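Local coordinates for ApaG protein (Pseudomonas aeruginosa, PDB 3NRF) that is of unknown function, a mostly beta-strand protein whose sequence belongs to the uncharacterised DUF4354 family, at residues L62-E67 with D83-S88. Sequence-based numbering, arbitrary orientation.
Sequences LDTVDE and DAIFAS
One face of the F86 ring carries the methyl CD1 of L62, a CH-pi contact 4.0 Å from the ring centroid and displaced toward the rim beside CE2. L62 chi1 of 179° swings CG away from the backbone N and carries its branch across the strand pair, and the same methyl also touches CB of A84, at 3.9 Å. CG2 of V65 meets that alanine methyl too, so L62, V65, A84 and F86 make one apolar face. The carboxylates of D66 and D83 lie side by side, their planes 70° apart. D83 N donates an almost straight hydrogen bond (176°) to D66 OD2 at 2.9 Å, arriving from above the carboxylate plane, while D66 N returns a hydrogen bond to D83 O.

Between these ends lies a classic beta bulge: D63 and T64 both face I85. The carbonyl I85 O takes a short hydrogen bond from D63 N (2.7 Å), in the carbonyl plane, and a weak one from T64 N (3.4 Å); I85 N gives its own to T64 O. Opposite the apolar face, OG1 of T64 lies against CD1 of I85.

Strands 59-65 and 79-88 are neighbours in the antiparallel sheet, with 24-37 along the other side of 79-88. D66 OD2 and D83 OD2 stand only 3.5 Å apart, a proximity that the D83 N bond and the salt bridge from D83 to K32 probably make tolerable.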
loop_
_atom_site.group_PDB
_atom_site.type_symbol
_atom_site.label_atom_id
_atom_site.label_comp_id
_atom_site.label_asym_id
_atom_site.label_seq_id
_atom_site.Cartn_x
_atom_site.Cartn_y
_atom_site.Cartn_z
ATOM N N LEU B 62 19.295 -10.367 2.899
ATOM C CA LEU B 62 19.015 -9.620 4.100
ATOM C C LEU B 62 19.992 -8.465 4.117
ATOM O O LEU B 62 21.202 -8.680 4.219
ATOM C CB LEU B 62 19.174 -10.509 5.343
ATOM C CG LEU B 62 18.957 -9.906 6.708
ATOM C CD1 LEU B 62 17.507 -9.380 6.803
ATOM C CD2 LEU B 62 19.247 -10.852 7.871
ATOM N N ASP B 63 19.468 -7.243 3.985
ATOM C CA ASP B 63 20.291 -6.042 3.985
ATOM C C ASP B 63 20.651 -5.559 5.387
ATOM O O ASP B 63 21.843 -5.264 5.658
ATOM C CB ASP B 63 19.613 -4.938 3.172
ATOM C CG ASP B 63 20.555 -3.755 2.929
ATOM O OD1 ASP B 63 21.576 -3.924 2.229
ATOM O OD2 ASP B 63 20.262 -2.652 3.408
ATOM N N THR B 64 19.663 -5.448 6.294
ATOM C CA THR B 64 19.909 -5.084 7.690
ATOM C C THR B 64 18.905 -5.850 8.561
ATOM O O THR B 64 17.830 -6.283 8.067
ATOM C CB THR B 64 19.793 -3.572 7.980
ATOM O OG1 THR B 64 18.502 -3.126 7.609
ATOM C CG2 THR B 64 20.859 -2.756 7.192
ATOM N N VAL B 65 19.250 -5.989 9.833
ATOM C CA VAL B 65 18.402 -6.698 10.768
ATOM C C VAL B 65 18.627 -6.198 12.199
ATOM O O VAL B 65 19.765 -5.854 12.605
ATOM C CB VAL B 65 18.681 -8.239 10.677
ATOM C CG1 VAL B 65 20.078 -8.567 11.226
ATOM C CG2 VAL B 65 17.624 -9.033 11.411
ATOM N N ASP B 66 17.553 -6.136 12.968
ATOM C CA ASP B 66 17.679 -5.730 14.351
ATOM C C ASP B 66 18.495 -6.743 15.122
ATOM O O ASP B 66 18.386 -7.940 14.914
ATOM C CB ASP B 66 16.314 -5.557 15.057
ATOM C CG ASP B 66 15.582 -4.284 14.658
ATOM O OD1 ASP B 66 16.188 -3.344 14.138
ATOM O OD2 ASP B 66 14.365 -4.224 14.910
ATOM N N GLU B 67 19.247 -6.248 16.100
ATOM C CA GLU B 67 20.073 -7.104 16.959
ATOM C C GLU B 67 19.305 -8.250 17.651
ATOM O O GLU B 67 19.833 -9.373 17.775
ATOM C CB GLU B 67 20.774 -6.246 18.017
ATOM C CG GLU B 67 21.797 -7.006 18.844
ATOM C CD GLU B 67 22.431 -6.146 19.917
ATOM O OE1 GLU B 67 22.425 -4.897 19.785
ATOM O OE2 GLU B 67 22.933 -6.734 20.899
ATOM N N ASP B 83 12.760 -6.070 13.429
ATOM C CA ASP B 83 12.639 -5.803 11.992
ATOM C C ASP B 83 13.782 -6.374 11.187
ATOM O O ASP B 83 14.905 -6.510 11.677
ATOM C CB ASP B 83 12.567 -4.314 11.759
ATOM C CG ASP B 83 11.361 -3.712 12.468
ATOM O OD1 ASP B 83 10.231 -4.120 12.139
ATOM O OD2 ASP B 83 11.542 -2.877 13.372
ATOM N N ALA B 84 13.465 -6.745 9.954
ATOM C CA ALA B 84 14.434 -7.313 9.021
ATOM C C ALA B 84 14.142 -6.704 7.665
ATOM O O ALA B 84 12.952 -6.584 7.274
ATOM C CB ALA B 84 14.288 -8.831 8.963
ATOM N N ILE B 85 15.163 -6.258 6.949
ATOM C CA ILE B 85 14.945 -5.620 5.655
ATOM C C ILE B 85 15.689 -6.379 4.561
ATOM O O ILE B 85 16.910 -6.579 4.685
ATOM C CB ILE B 85 15.403 -4.122 5.639
ATOM C CG1 ILE B 85 14.667 -3.314 6.686
ATOM C CG2 ILE B 85 15.144 -3.516 4.305
ATOM C CD1 ILE B 85 15.110 -1.825 6.718
ATOM N N PHE B 86 14.967 -6.790 3.533
ATOM C CA PHE B 86 15.482 -7.539 2.411
ATOM C C PHE B 86 15.549 -6.689 1.176
ATOM O O PHE B 86 14.830 -5.684 1.053
ATOM C CB PHE B 86 14.668 -8.826 2.162
ATOM C CG PHE B 86 14.581 -9.737 3.372
ATOM C CD1 PHE B 86 13.592 -9.536 4.325
ATOM C CD2 PHE B 86 15.516 -10.768 3.591
ATOM C CE1 PHE B 86 13.497 -10.331 5.442
ATOM C CE2 PHE B 86 15.414 -11.566 4.729
ATOM C CZ PHE B 86 14.394 -11.348 5.643
ATOM N N ALA B 87 16.343 -7.125 0.210
ATOM C CA ALA B 87 16.608 -6.321 -0.997
ATOM C C ALA B 87 16.680 -7.107 -2.293
ATOM O O ALA B 87 16.948 -8.312 -2.323
ATOM C CB ALA B 87 17.969 -5.580 -0.816
ATOM N N SER B 88 16.398 -6.400 -3.365
ATOM C CA SER B 88 16.577 -6.861 -4.743
ATOM C C SER B 88 16.979 -5.671 -5.589
ATOM O O SER B 88 16.668 -4.537 -5.228
ATOM C CB SER B 88 15.332 -7.502 -5.328
ATOM O OG SER B 88 14.208 -6.638 -5.332
#